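Local coordinates for protein tricorn protease (Thermoplasma acidophilum, PDB 1K32) that is a serine protease that probably breaks down peptides left by the proteasome, with beta-propeller domains thought to gate passage of substrate and product, at residues A68-R73 with A80-Y85; R106-V111 with S123-Q128; G118-S123 with Y137-D142. One frame throughout, in Å; residues are numbered along the deposited sequence.

Along the chain, contact 1 comes first: 68-73 and 80-85 close a short hairpin loop in the second blade of the N-terminal six-bladed propeller and are complete before contact 2 begins. Contact 2 joins 106-111 to 123-128, closing the first hairpin of the next blade. Contact 3 (118-123 with 137-142) opens inside that loop and ends beyond it, making the two cross; they share Ser-123 and set strand 120-124 between 110-114 and 135-140. The blades are tied together by Arg-70 of contact 1, whose guanidinium bonds to the carbonyls of Phe-108 and Thr-109 in contact 2, and by Leu-82 and Phe-84, which pack on Ile-122 and Leu-120 of contact 3.

Contact 1. Residues A68-R73 with A80-Y85; sequences AIRVMR and ADLYFY
Val-71 CG1 rests obliquely against the ring of Tyr-83, 3.5 Å from its CE1. The methyl reaches the ring because it stands between the backbone N and the carbonyl carbon (chi1 55°); beta-branched valine suits an extended strand. Past the ring, the hydroxyl Tyr-83 OH lies over one face of the Arg-73 guanidinium, 3.6 Å from NH1, while Arg-73 NE bonds to Leu-52 O. On the same face of the hairpin, Ile-69 CD1 meets Tyr-85 CB at 3.7 Å.

The opposite face carries Arg-70. Its extended chain runs by Leu-82, CB lying 3.6 Å from CD2, and brings the flat guanidinium over Ala-80, whose CB sits 3.3 Å from NH1; the small methyl suits this close approach. NE bonds to Thr-109 O and NH1 to Phe-108 O, while Met-72 SD takes only a weak bond from NH2 at the guanidinium edge.

These positions are fixed by antiparallel pairing: Ile-69 and Tyr-83 exchange two backbone bonds, and Val-71 N bonds almost straight to Asp-81 O at 3.2 Å. In this propeller blade 66-73 pairs on its other side with 54-60, and 79-86 with 91-94 and 100-103; Leu-82 and Phe-84 turn against strand 120-124 of the next blade.

Contact 2. Residues R106-V111 with S123-Q128; sequences RMFTDV and STDAMQ
Thr-109 lies side by side with Thr-124, both side chains pointing the same way, and Thr-124 OG1 gives its proton to Thr-109 OG1 at 2.9 Å. Thr-109 belongs to a G1 beta bulge, in which it and Asp-110 both face Ser-123, at the open end of the hairpin of strands 110-114 and 120-124. Thr-109 takes a positive phi of 74°, unusual for a branched residue, and beyond it the regular register starts: Asp-110 and Ser-123 exchange backbone bonds in both directions, each 2.9 Å long.

Thr-124 OG1 points anti to its own nitrogen (chi1 -177°), where it also accepts from Ala-126 N at 3.0 Å, an ST turn that leads into the type I turn 125-128. A valine here would probably leave Thr-109 OG1 without its donor and Ala-126 N without its acceptor, freeing the start of the turn to shift.

Asp-125 OD1 packs 3.4 Å from Phe-108 CB, near the plane of the ring at its edge, with ring and carboxylate planes steeply inclined, while OD2 forms a salt bridge with Arg-830. The second tie is a water that accepts from Thr-109 OG1 and donates to Asp-125 OD1, 2.7 Å away.

Contact 3. Residues G118-S123 with Y137-D142; sequences GNLIIS and YRVEND
Arg-138 starts against Ile-121: its CB lies 3.7 Å from CD1, the methyl that ends the isoleucine's bent chain and also touches the backbone at Arg-138 CA. One atom further, Arg-138 CG touches both that methyl and Asn-119 CB, 4.0 Å from each. CD then runs alongside Asn-119, 3.9 Å from its CB. There the chain, which has held CG anti to the backbone N, turns at chi3 (64°) and carries NH1 back toward Glu-140 OE1, a long salt bridge within its own strand. A long aliphatic stem with a charged tip suits this partly exposed place, since methylenes pack on the sheet while the guanidinium stays near the surface.

Strands 120-124 and 135-140 are the two inner strands of a four-stranded antiparallel propeller blade, joined as a hairpin. Ile-122 and Tyr-137 form a hydrogen-bonded pair, and Val-139 N reaches Leu-120 O almost straight, at 2.9 Å.

On the other side of the sheet, Val-139 CG2 is the shared apolar contact. Ile-122 CG2 approaches it at 3.7 Å, their side chains roughly at right angles, and Leu-120 CG lies 4.0 Å off, side by side with the valine. Compact branched residues fit here, where strand 79-86 of the preceding blade packs on Leu-120 and Ile-122. Beyond the last strand bond, a water accepts from Leu-120 N and donates to Val-139 O.

Contact 1. Residues A68-R73 with A80-Y85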
ATOM      1  N   ALA A  68      50.550   9.181  46.135  1.00 23.04           N
ATOM      2  CA  ALA A  68      50.093   8.416  44.979  1.00 23.50           C
ATOM      3  C   ALA A  68      48.742   7.806  45.361  1.00 24.39           C
ATOM      4  O   ALA A  68      48.584   7.255  46.457  1.00 24.82           O
ATOM      5  CB  ALA A  68      51.101   7.341  44.632  1.00 19.84           C
ATOM      6  N   ILE A  69      47.770   7.902  44.464  1.00 24.30           N
ATOM      7  CA  ILE A  69      46.424   7.425  44.765  1.00 24.53           C
ATOM      8  C   ILE A  69      45.787   6.493  43.737  1.00 24.40           C
ATOM      9  O   ILE A  69      45.880   6.732  42.526  1.00 23.20           O
ATOM     10  CB  ILE A  69      45.475   8.636  44.940  1.00 25.59           C
ATOM     11  CG1 ILE A  69      46.030   9.586  46.006  1.00 25.42           C
ATOM     12  CG2 ILE A  69      44.081   8.157  45.311  1.00 26.36           C
ATOM     13  CD1 ILE A  69      45.288  10.917  46.100  1.00 24.82           C
ATOM     14  N   ARG A  70      45.135   5.436  44.227  1.00 22.27           N
ATOM     15  CA  ARG A  70      44.427   4.499  43.352  1.00 21.54           C
ATOM     16  C   ARG A  70      42.925   4.774  43.486  1.00 21.17           C
ATOM     17  O   ARG A  70      42.363   4.741  44.584  1.00 18.69           O
ATOM     18  CB  ARG A  70      44.710   3.032  43.716  1.00 19.49           C
ATOM     19  CG  ARG A  70      43.986   2.049  42.772  1.00 20.07           C
ATOM     20  CD  ARG A  70      44.288   0.581  43.053  1.00 16.44           C
ATOM     21  NE  ARG A  70      43.685  -0.351  42.080  1.00 19.52           N
ATOM     22  CZ  ARG A  70      42.408  -0.744  42.081  1.00 17.02           C
ATOM     23  NH1 ARG A  70      41.965  -1.597  41.176  1.00 17.43           N
ATOM     24  NH2 ARG A  70      41.565  -0.288  42.990  1.00 16.47           N
ATOM     25  N   VAL A  71      42.270   5.075  42.374  1.00 21.19           N
ATOM     26  CA  VAL A  71      40.847   5.345  42.444  1.00 21.25           C
ATOM     27  C   VAL A  71      40.109   4.456  41.471  1.00 19.13           C
ATOM     28  O   VAL A  71      40.616   4.165  40.395  1.00 21.04           O
ATOM     29  CB  VAL A  71      40.541   6.836  42.127  1.00 25.59           C
ATOM     30  CG1 VAL A  71      41.118   7.215  40.795  1.00 25.80           C
ATOM     31  CG2 VAL A  71      39.032   7.080  42.128  1.00 24.68           C
ATOM     32  N   MET A  72      38.923   3.998  41.852  1.00 17.15           N
ATOM     33  CA  MET A  72      38.133   3.160  40.949  1.00 18.66           C
ATOM     34  C   MET A  72      36.900   3.906  40.420  1.00 16.05           C
ATOM     35  O   MET A  72      36.350   4.768  41.094  1.00 15.45           O
ATOM     36  CB  MET A  72      37.700   1.873  41.660  1.00 18.48           C
ATOM     37  CG  MET A  72      38.847   0.931  42.005  1.00 17.80           C
ATOM     38  SD  MET A  72      38.267  -0.351  43.176  1.00 16.85           S
ATOM     39  CE  MET A  72      38.223   0.674  44.642  1.00 16.86           C
ATOM     40  N   ARG A  73      36.498   3.596  39.191  1.00 19.42           N
ATOM     41  CA  ARG A  73      35.319   4.215  38.574  1.00 17.90           C
ATOM     42  C   ARG A  73      34.521   3.155  37.842  1.00 17.33           C
ATOM     43  O   ARG A  73      35.006   2.044  37.662  1.00 16.88           O
ATOM     44  CB  ARG A  73      35.728   5.337  37.613  1.00 17.17           C
ATOM     45  CG  ARG A  73      36.031   6.631  38.334  1.00 18.69           C
ATOM     46  CD  ARG A  73      36.369   7.759  37.383  1.00 19.01           C
ATOM     47  NE  ARG A  73      36.857   8.919  38.121  1.00 21.91           N
ATOM     48  CZ  ARG A  73      37.248  10.058  37.559  1.00 24.35           C
ATOM     49  NH1 ARG A  73      37.678  11.056  38.314  1.00 26.39           N
ATOM     50  NH2 ARG A  73      37.211  10.201  36.247  1.00 23.85           N
ATOM     51  N   ALA A  80      40.182   1.084  36.987  1.00 18.02           N
ATOM     52  CA  ALA A  80      41.040   1.801  37.910  1.00 18.75           C
ATOM     53  C   ALA A  80      42.193   2.503  37.211  1.00 17.18           C
ATOM     54  O   ALA A  80      42.623   2.102  36.118  1.00 16.75           O
ATOM     55  CB  ALA A  80      41.592   0.833  38.978  1.00 18.20           C
ATOM     56  N   ASP A  81      42.674   3.568  37.844  1.00 16.30           N
ATOM     57  CA  ASP A  81      43.826   4.321  37.353  1.00 16.96           C
ATOM     58  C   ASP A  81      44.423   5.099  38.524  1.00 18.63           C
ATOM     59  O   ASP A  81      43.774   5.273  39.559  1.00 18.91           O
ATOM     60  CB  ASP A  81      43.422   5.231  36.189  1.00 18.69           C
ATOM     61  CG  ASP A  81      43.770   4.618  34.819  1.00 21.97           C
ATOM     62  OD1 ASP A  81      43.006   4.824  33.859  1.00 19.78           O
ATOM     63  OD2 ASP A  81      44.818   3.934  34.700  1.00 21.09           O
ATOM     64  N   LEU A  82      45.663   5.550  38.379  1.00 18.86           N
ATOM     65  CA  LEU A  82      46.325   6.263  39.459  1.00 18.69           C
ATOM     66  C   LEU A  82      46.465   7.778  39.283  1.00 20.20           C
ATOM     67  O   LEU A  82      46.558   8.280  38.153  1.00 18.89           O
ATOM     68  CB  LEU A  82      47.704   5.650  39.690  1.00 18.13           C
ATOM     69  CG  LEU A  82      47.778   4.117  39.741  1.00 22.50           C
ATOM     70  CD1 LEU A  82      49.238   3.714  39.884  1.00 20.58           C
ATOM     71  CD2 LEU A  82      46.933   3.537  40.898  1.00 20.04           C
ATOM     72  N   TYR A  83      46.480   8.485  40.422  1.00 19.01           N
ATOM     73  CA  TYR A  83      46.626   9.937  40.483  1.00 21.13           C
ATOM     74  C   TYR A  83      47.708  10.314  41.491  1.00 23.42           C
ATOM     75  O   TYR A  83      48.100   9.509  42.349  1.00 20.10           O
ATOM     76  CB  TYR A  83      45.348  10.629  40.962  1.00 22.25           C
ATOM     77  CG  TYR A  83      44.220  10.720  39.967  1.00 24.37           C
ATOM     78  CD1 TYR A  83      43.532   9.573  39.545  1.00 24.95           C
ATOM     79  CD2 TYR A  83      43.826  11.956  39.454  1.00 22.60           C
ATOM     80  CE1 TYR A  83      42.480   9.664  38.632  1.00 24.28           C
ATOM     81  CE2 TYR A  83      42.777  12.054  38.546  1.00 24.05           C
ATOM     82  CZ  TYR A  83      42.111  10.905  38.137  1.00 23.36           C
ATOM     83  OH  TYR A  83      41.104  11.001  37.208  1.00 24.76           O
ATOM     84  N   PHE A  84      48.163  11.556  41.381  1.00 23.93           N
ATOM     85  CA  PHE A  84      49.150  12.114  42.289  1.00 26.07           C
ATOM     86  C   PHE A  84      48.455  13.276  42.976  1.00 25.70           C
ATOM     87  O   PHE A  84      47.724  14.037  42.332  1.00 24.23           O
ATOM     88  CB  PHE A  84      50.365  12.681  41.543  1.00 29.78           C
ATOM     89  CG  PHE A  84      51.374  11.651  41.120  1.00 36.05           C
ATOM     90  CD1 PHE A  84      52.466  12.022  40.329  1.00 36.68           C
ATOM     91  CD2 PHE A  84      51.240  10.315  41.495  1.00 36.01           C
ATOM     92  CE1 PHE A  84      53.408  11.075  39.916  1.00 38.86           C
ATOM     93  CE2 PHE A  84      52.170   9.364  41.090  1.00 39.43           C
ATOM     94  CZ  PHE A  84      53.259   9.741  40.297  1.00 38.06           C
ATOM     95  N   TYR A  85      48.647  13.391  44.282  1.00 24.47           N
ATOM     96  CA  TYR A  85      48.095  14.522  45.013  1.00 26.50           C
ATOM     97  C   TYR A  85      49.286  15.275  45.593  1.00 26.53           C
ATOM     98  O   TYR A  85      50.169  14.687  46.212  1.00 24.52           O
ATOM     99  CB  TYR A  85      47.168  14.096  46.151  1.00 26.45           C
ATOM    100  CG  TYR A  85      46.739  15.273  46.996  1.00 27.23           C
ATOM    101  CD1 TYR A  85      45.920  16.266  46.471  1.00 30.13           C
ATOM    102  CD2 TYR A  85      47.202  15.428  48.302  1.00 29.32           C
ATOM    103  CE1 TYR A  85      45.570  17.393  47.225  1.00 32.70           C
ATOM    104  CE2 TYR A  85      46.861  16.554  49.068  1.00 31.22           C
ATOM    105  CZ  TYR A  85      46.045  17.529  48.518  1.00 31.72           C
ATOM    106  OH  TYR A  85      45.705  18.643  49.249  1.00 33.18           O
TER

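Contact 2. Residues R106-V111 with S123-Q128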
ATOM      1  N   ARG A 106      40.620  -8.615  43.248  1.00 24.80           N
ATOM      2  CA  ARG A 106      41.834  -8.357  42.481  1.00 25.89           C
ATOM      3  C   ARG A 106      41.794  -6.918  42.002  1.00 24.26           C
ATOM      4  O   ARG A 106      41.504  -6.641  40.841  1.00 23.24           O
ATOM      5  CB  ARG A 106      41.964  -9.320  41.293  1.00 27.46           C
ATOM      6  CG  ARG A 106      42.128 -10.782  41.701  1.00 30.16           C
ATOM      7  CD  ARG A 106      42.601 -11.666  40.542  1.00 33.36           C
ATOM      8  NE  ARG A 106      41.732 -11.601  39.367  1.00 34.94           N
ATOM      9  CZ  ARG A 106      41.962 -12.252  38.228  1.00 36.77           C
ATOM     10  NH1 ARG A 106      41.115 -12.135  37.209  1.00 36.59           N
ATOM     11  NH2 ARG A 106      43.043 -13.017  38.096  1.00 34.06           N
ATOM     12  N   MET A 107      42.058  -6.006  42.929  1.00 24.30           N
ATOM     13  CA  MET A 107      42.058  -4.571  42.658  1.00 23.90           C
ATOM     14  C   MET A 107      43.430  -4.216  42.112  1.00 23.43           C
ATOM     15  O   MET A 107      44.276  -3.666  42.828  1.00 23.18           O
ATOM     16  CB  MET A 107      41.770  -3.799  43.954  1.00 26.16           C
ATOM     17  CG  MET A 107      40.338  -3.959  44.482  1.00 29.27           C
ATOM     18  SD  MET A 107      40.033  -3.054  46.023  1.00 33.96           S
ATOM     19  CE  MET A 107      40.351  -4.329  47.168  1.00 31.65           C
ATOM     20  N   PHE A 108      43.633  -4.523  40.832  1.00 20.97           N
ATOM     21  CA  PHE A 108      44.916  -4.311  40.181  1.00 22.08           C
ATOM     22  C   PHE A 108      45.177  -2.925  39.603  1.00 19.22           C
ATOM     23  O   PHE A 108      44.265  -2.116  39.469  1.00 18.69           O
ATOM     24  CB  PHE A 108      45.130  -5.419  39.137  1.00 22.57           C
ATOM     25  CG  PHE A 108      45.258  -6.801  39.745  1.00 24.91           C
ATOM     26  CD1 PHE A 108      45.231  -7.945  38.939  1.00 24.87           C
ATOM     27  CD2 PHE A 108      45.449  -6.956  41.125  1.00 25.03           C
ATOM     28  CE1 PHE A 108      45.398  -9.220  39.490  1.00 23.60           C
ATOM     29  CE2 PHE A 108      45.618  -8.238  41.689  1.00 25.68           C
ATOM     30  CZ  PHE A 108      45.593  -9.370  40.864  1.00 23.61           C
ATOM     31  N   THR A 109      46.436  -2.679  39.243  1.00 18.09           N
ATOM     32  CA  THR A 109      46.886  -1.377  38.753  1.00 18.76           C
ATOM     33  C   THR A 109      46.894  -0.576  40.038  1.00 19.68           C
ATOM     34  O   THR A 109      45.885   0.035  40.430  1.00 15.40           O
ATOM     35  CB  THR A 109      45.921  -0.736  37.760  1.00 19.08           C
ATOM     36  OG1 THR A 109      45.820  -1.576  36.605  1.00 25.44           O
ATOM     37  CG2 THR A 109      46.434   0.654  37.334  1.00 20.18           C
ATOM     38  N   ASP A 110      48.043  -0.616  40.703  1.00 19.17           N
ATOM     39  CA  ASP A 110      48.201   0.041  41.988  1.00 21.62           C
ATOM     40  C   ASP A 110      49.647   0.454  42.222  1.00 19.98           C
ATOM     41  O   ASP A 110      50.513   0.213  41.388  1.00 23.63           O
ATOM     42  CB  ASP A 110      47.761  -0.940  43.084  1.00 21.81           C
ATOM     43  CG  ASP A 110      47.414  -0.258  44.396  1.00 24.86           C
ATOM     44  OD1 ASP A 110      46.910  -0.962  45.304  1.00 27.08           O
ATOM     45  OD2 ASP A 110      47.637   0.957  44.526  1.00 24.47           O
ATOM     46  N   VAL A 111      49.889   1.101  43.356  1.00 18.65           N
ATOM     47  CA  VAL A 111      51.229   1.514  43.740  1.00 18.46           C
ATOM     48  C   VAL A 111      51.882   0.252  44.279  1.00 19.02           C
ATOM     49  O   VAL A 111      51.264  -0.478  45.055  1.00 18.00           O
ATOM     50  CB  VAL A 111      51.178   2.566  44.855  1.00 18.87           C
ATOM     51  CG1 VAL A 111      52.572   2.790  45.420  1.00 20.60           C
ATOM     52  CG2 VAL A 111      50.590   3.862  44.316  1.00 16.91           C
ATOM     53  N   SER A 123      52.296  -1.400  39.841  1.00 18.76           N
ATOM     54  CA  SER A 123      52.049  -2.783  39.497  1.00 20.59           C
ATOM     55  C   SER A 123      50.808  -2.778  38.631  1.00 20.54           C
ATOM     56  O   SER A 123      49.791  -2.215  39.023  1.00 20.84           O
ATOM     57  CB  SER A 123      51.803  -3.593  40.757  1.00 21.29           C
ATOM     58  OG  SER A 123      51.336  -4.871  40.430  1.00 23.48           O
ATOM     59  N   THR A 124      50.889  -3.382  37.447  1.00 20.84           N
ATOM     60  CA  THR A 124      49.727  -3.410  36.568  1.00 20.80           C
ATOM     61  C   THR A 124      49.769  -4.454  35.460  1.00 21.12           C
ATOM     62  O   THR A 124      50.833  -4.794  34.921  1.00 19.43           O
ATOM     63  CB  THR A 124      49.468  -2.010  35.932  1.00 18.54           C
ATOM     64  OG1 THR A 124      48.290  -2.067  35.129  1.00 18.64           O
ATOM     65  CG2 THR A 124      50.640  -1.581  35.056  1.00 20.29           C
ATOM     66  N   ASP A 125      48.582  -4.946  35.120  1.00 21.43           N
ATOM     67  CA  ASP A 125      48.405  -5.948  34.081  1.00 22.35           C
ATOM     68  C   ASP A 125      47.855  -5.272  32.837  1.00 23.18           C
ATOM     69  O   ASP A 125      47.592  -5.929  31.827  1.00 22.60           O
ATOM     70  CB  ASP A 125      47.410  -7.004  34.555  1.00 22.80           C
ATOM     71  CG  ASP A 125      46.073  -6.402  34.939  1.00 24.10           C
ATOM     72  OD1 ASP A 125      46.032  -5.548  35.847  1.00 22.98           O
ATOM     73  OD2 ASP A 125      45.062  -6.781  34.326  1.00 27.21           O
ATOM     74  N   ALA A 126      47.686  -3.957  32.922  1.00 23.48           N
ATOM     75  CA  ALA A 126      47.142  -3.164  31.822  1.00 24.34           C
ATOM     76  C   ALA A 126      47.717  -3.511  30.449  1.00 25.63           C
ATOM     77  O   ALA A 126      47.002  -3.491  29.447  1.00 24.19           O
ATOM     78  CB  ALA A 126      47.343  -1.687  32.109  1.00 24.32           C
ATOM     79  N   MET A 127      49.003  -3.834  30.401  1.00 25.35           N
ATOM     80  CA  MET A 127      49.634  -4.176  29.132  1.00 29.27           C
ATOM     81  C   MET A 127      50.074  -5.626  29.030  1.00 26.36           C
ATOM     82  O   MET A 127      51.068  -5.931  28.378  1.00 23.71           O
ATOM     83  CB  MET A 127      50.843  -3.277  28.875  1.00 30.54           C
ATOM     84  CG  MET A 127      50.551  -2.181  27.894  1.00 38.90           C
ATOM     85  SD  MET A 127      49.780  -0.804  28.689  1.00 45.59           S
ATOM     86  CE  MET A 127      51.277   0.002  29.294  1.00 43.00           C
ATOM     87  N   GLN A 128      49.344  -6.518  29.687  1.00 26.16           N
ATOM     88  CA  GLN A 128      49.695  -7.924  29.638  1.00 25.82           C
ATOM     89  C   GLN A 128      48.518  -8.752  29.147  1.00 24.87           C
ATOM     90  O   GLN A 128      47.370  -8.295  29.157  1.00 22.80           O
ATOM     91  CB  GLN A 128      50.140  -8.401  31.017  1.00 25.62           C
ATOM     92  CG  GLN A 128      51.332  -7.652  31.583  1.00 27.56           C
ATOM     93  CD  GLN A 128      52.573  -7.774  30.719  1.00 30.07           C
ATOM     94  OE1 GLN A 128      52.836  -8.826  30.135  1.00 29.15           O
ATOM     95  NE2 GLN A 128      53.357  -6.701  30.653  1.00 30.52           N
TER
HETATM   96  O   HOH W   1      48.176  -4.356  40.313  1.00 14.66           O
HETATM   97  O   HOH W   2      44.271  -3.581  36.524  1.00 16.54           O

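Contact 3. Residues G118-S123 with Y137-D142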
ATOM      1  N   GLY A 118      63.380   7.448  45.045  1.00 33.76           N
ATOM      2  CA  GLY A 118      62.090   8.030  45.370  1.00 30.07           C
ATOM      3  C   GLY A 118      61.082   7.967  44.236  1.00 28.73           C
ATOM      4  O   GLY A 118      60.002   8.552  44.334  1.00 28.21           O
ATOM      5  N   ASN A 119      61.416   7.263  43.157  1.00 25.67           N
ATOM      6  CA  ASN A 119      60.492   7.164  42.033  1.00 25.50           C
ATOM      7  C   ASN A 119      59.392   6.152  42.284  1.00 23.01           C
ATOM      8  O   ASN A 119      59.618   5.096  42.882  1.00 21.33           O
ATOM      9  CB  ASN A 119      61.231   6.779  40.753  1.00 27.72           C
ATOM     10  CG  ASN A 119      62.355   7.734  40.429  1.00 30.60           C
ATOM     11  OD1 ASN A 119      63.522   7.347  40.404  1.00 33.58           O
ATOM     12  ND2 ASN A 119      62.011   8.990  40.187  1.00 33.82           N
ATOM     13  N   LEU A 120      58.197   6.481  41.810  1.00 21.37           N
ATOM     14  CA  LEU A 120      57.050   5.601  41.960  1.00 21.08           C
ATOM     15  C   LEU A 120      57.180   4.337  41.111  1.00 21.36           C
ATOM     16  O   LEU A 120      57.547   4.403  39.940  1.00 17.39           O
ATOM     17  CB  LEU A 120      55.777   6.331  41.551  1.00 23.18           C
ATOM     18  CG  LEU A 120      54.495   5.494  41.507  1.00 23.83           C
ATOM     19  CD1 LEU A 120      54.211   4.923  42.887  1.00 21.85           C
ATOM     20  CD2 LEU A 120      53.333   6.367  41.038  1.00 22.30           C
ATOM     21  N   ILE A 121      56.903   3.190  41.727  1.00 21.58           N
ATOM     22  CA  ILE A 121      56.899   1.912  41.024  1.00 19.81           C
ATOM     23  C   ILE A 121      55.448   1.455  41.100  1.00 19.37           C
ATOM     24  O   ILE A 121      54.858   1.431  42.185  1.00 17.35           O
ATOM     25  CB  ILE A 121      57.767   0.824  41.708  1.00 20.13           C
ATOM     26  CG1 ILE A 121      59.214   1.311  41.860  1.00 21.04           C
ATOM     27  CG2 ILE A 121      57.721  -0.457  40.855  1.00 17.87           C
ATOM     28  CD1 ILE A 121      59.875   1.659  40.533  1.00 24.87           C
ATOM     29  N   ILE A 122      54.874   1.111  39.956  1.00 20.07           N
ATOM     30  CA  ILE A 122      53.500   0.662  39.920  1.00 18.49           C
ATOM     31  C   ILE A 122      53.415  -0.778  39.493  1.00 19.37           C
ATOM     32  O   ILE A 122      54.339  -1.315  38.882  1.00 18.11           O
ATOM     33  CB  ILE A 122      52.614   1.505  38.954  1.00 18.53           C
ATOM     34  CG1 ILE A 122      53.156   1.444  37.527  1.00 17.25           C
ATOM     35  CG2 ILE A 122      52.515   2.929  39.456  1.00 16.15           C
ATOM     36  CD1 ILE A 122      52.255   2.178  36.519  1.00 19.13           C
ATOM     37  N   SER A 123      52.296  -1.400  39.841  1.00 18.76           N
ATOM     38  CA  SER A 123      52.049  -2.783  39.497  1.00 20.59           C
ATOM     39  C   SER A 123      50.808  -2.778  38.631  1.00 20.54           C
ATOM     40  O   SER A 123      49.791  -2.215  39.023  1.00 20.84           O
ATOM     41  CB  SER A 123      51.803  -3.593  40.757  1.00 21.29           C
ATOM     42  OG  SER A 123      51.336  -4.871  40.430  1.00 23.48           O
ATOM     43  N   TYR A 137      56.577  -1.446  36.881  1.00 21.72           N
ATOM     44  CA  TYR A 137      57.108  -0.408  36.010  1.00 22.80           C
ATOM     45  C   TYR A 137      57.505   0.810  36.845  1.00 24.16           C
ATOM     46  O   TYR A 137      56.824   1.158  37.814  1.00 23.81           O
ATOM     47  CB  TYR A 137      56.046   0.051  34.998  1.00 25.04           C
ATOM     48  CG  TYR A 137      55.483  -1.028  34.109  1.00 25.01           C
ATOM     49  CD1 TYR A 137      55.935  -1.181  32.796  1.00 25.24           C
ATOM     50  CD2 TYR A 137      54.481  -1.890  34.571  1.00 25.82           C
ATOM     51  CE1 TYR A 137      55.401  -2.157  31.963  1.00 23.76           C
ATOM     52  CE2 TYR A 137      53.940  -2.871  33.746  1.00 25.30           C
ATOM     53  CZ  TYR A 137      54.403  -2.996  32.443  1.00 25.74           C
ATOM     54  OH  TYR A 137      53.857  -3.939  31.619  1.00 23.25           O
ATOM     55  N   ARG A 138      58.615   1.447  36.483  1.00 22.22           N
ATOM     56  CA  ARG A 138      59.021   2.662  37.175  1.00 21.79           C
ATOM     57  C   ARG A 138      58.319   3.762  36.394  1.00 21.14           C
ATOM     58  O   ARG A 138      58.371   3.769  35.170  1.00 20.03           O
ATOM     59  CB  ARG A 138      60.531   2.891  37.105  1.00 21.73           C
ATOM     60  CG  ARG A 138      60.917   4.242  37.684  1.00 22.71           C
ATOM     61  CD  ARG A 138      62.416   4.439  37.852  1.00 28.33           C
ATOM     62  NE  ARG A 138      63.129   4.437  36.577  1.00 29.35           N
ATOM     63  CZ  ARG A 138      63.665   3.354  36.035  1.00 29.39           C
ATOM     64  NH1 ARG A 138      64.294   3.431  34.873  1.00 29.49           N
ATOM     65  NH2 ARG A 138      63.583   2.195  36.672  1.00 32.13           N
ATOM     66  N   VAL A 139      57.655   4.676  37.091  1.00 19.71           N
ATOM     67  CA  VAL A 139      56.947   5.746  36.414  1.00 19.95           C
ATOM     68  C   VAL A 139      57.869   6.939  36.165  1.00 22.21           C
ATOM     69  O   VAL A 139      58.663   7.321  37.032  1.00 21.56           O
ATOM     70  CB  VAL A 139      55.730   6.223  37.234  1.00 20.64           C
ATOM     71  CG1 VAL A 139      54.977   7.308  36.455  1.00 17.57           C
ATOM     72  CG2 VAL A 139      54.812   5.029  37.545  1.00 16.12           C
ATOM     73  N   GLU A 140      57.742   7.534  34.984  1.00 21.24           N
ATOM     74  CA  GLU A 140      58.562   8.674  34.618  1.00 23.06           C
ATOM     75  C   GLU A 140      57.712   9.840  34.115  1.00 23.80           C
ATOM     76  O   GLU A 140      56.705   9.646  33.428  1.00 20.84           O
ATOM     77  CB  GLU A 140      59.582   8.278  33.535  1.00 21.92           C
ATOM     78  CG  GLU A 140      60.644   7.282  33.992  1.00 25.93           C
ATOM     79  CD  GLU A 140      61.721   6.996  32.934  1.00 25.29           C
ATOM     80  OE1 GLU A 140      62.829   6.584  33.315  1.00 28.78           O
ATOM     81  OE2 GLU A 140      61.472   7.162  31.728  1.00 28.01           O
ATOM     82  N   ASN A 141      58.137  11.051  34.471  1.00 26.05           N
ATOM     83  CA  ASN A 141      57.465  12.269  34.034  1.00 28.45           C
ATOM     84  C   ASN A 141      55.970  12.191  34.236  1.00 26.83           C
ATOM     85  O   ASN A 141      55.207  12.459  33.307  1.00 25.89           O
ATOM     86  CB  ASN A 141      57.717  12.515  32.546  1.00 32.27           C
ATOM     87  CG  ASN A 141      59.166  12.586  32.211  1.00 37.10           C
ATOM     88  OD1 ASN A 141      59.882  13.435  32.735  1.00 41.69           O
ATOM     89  ND2 ASN A 141      59.622  11.702  31.321  1.00 40.78           N
ATOM     90  N   ASP A 142      55.551  11.812  35.436  1.00 26.33           N
ATOM     91  CA  ASP A 142      54.136  11.714  35.744  1.00 25.51           C
ATOM     92  C   ASP A 142      53.322  10.899  34.741  1.00 25.08           C
ATOM     93  O   ASP A 142      52.218  11.299  34.369  1.00 25.18           O
ATOM     94  CB  ASP A 142      53.537  13.114  35.856  1.00 28.40           C
ATOM     95  CG  ASP A 142      54.190  13.942  36.949  1.00 30.16           C
ATOM     96  OD1 ASP A 142      53.898  15.153  37.016  1.00 31.16           O
ATOM     97  OD2 ASP A 142      54.992  13.389  37.735  1.00 29.23           O
TER
HETATM   98  O   HOH W   3      57.829   8.636  39.888  1.00 31.10           O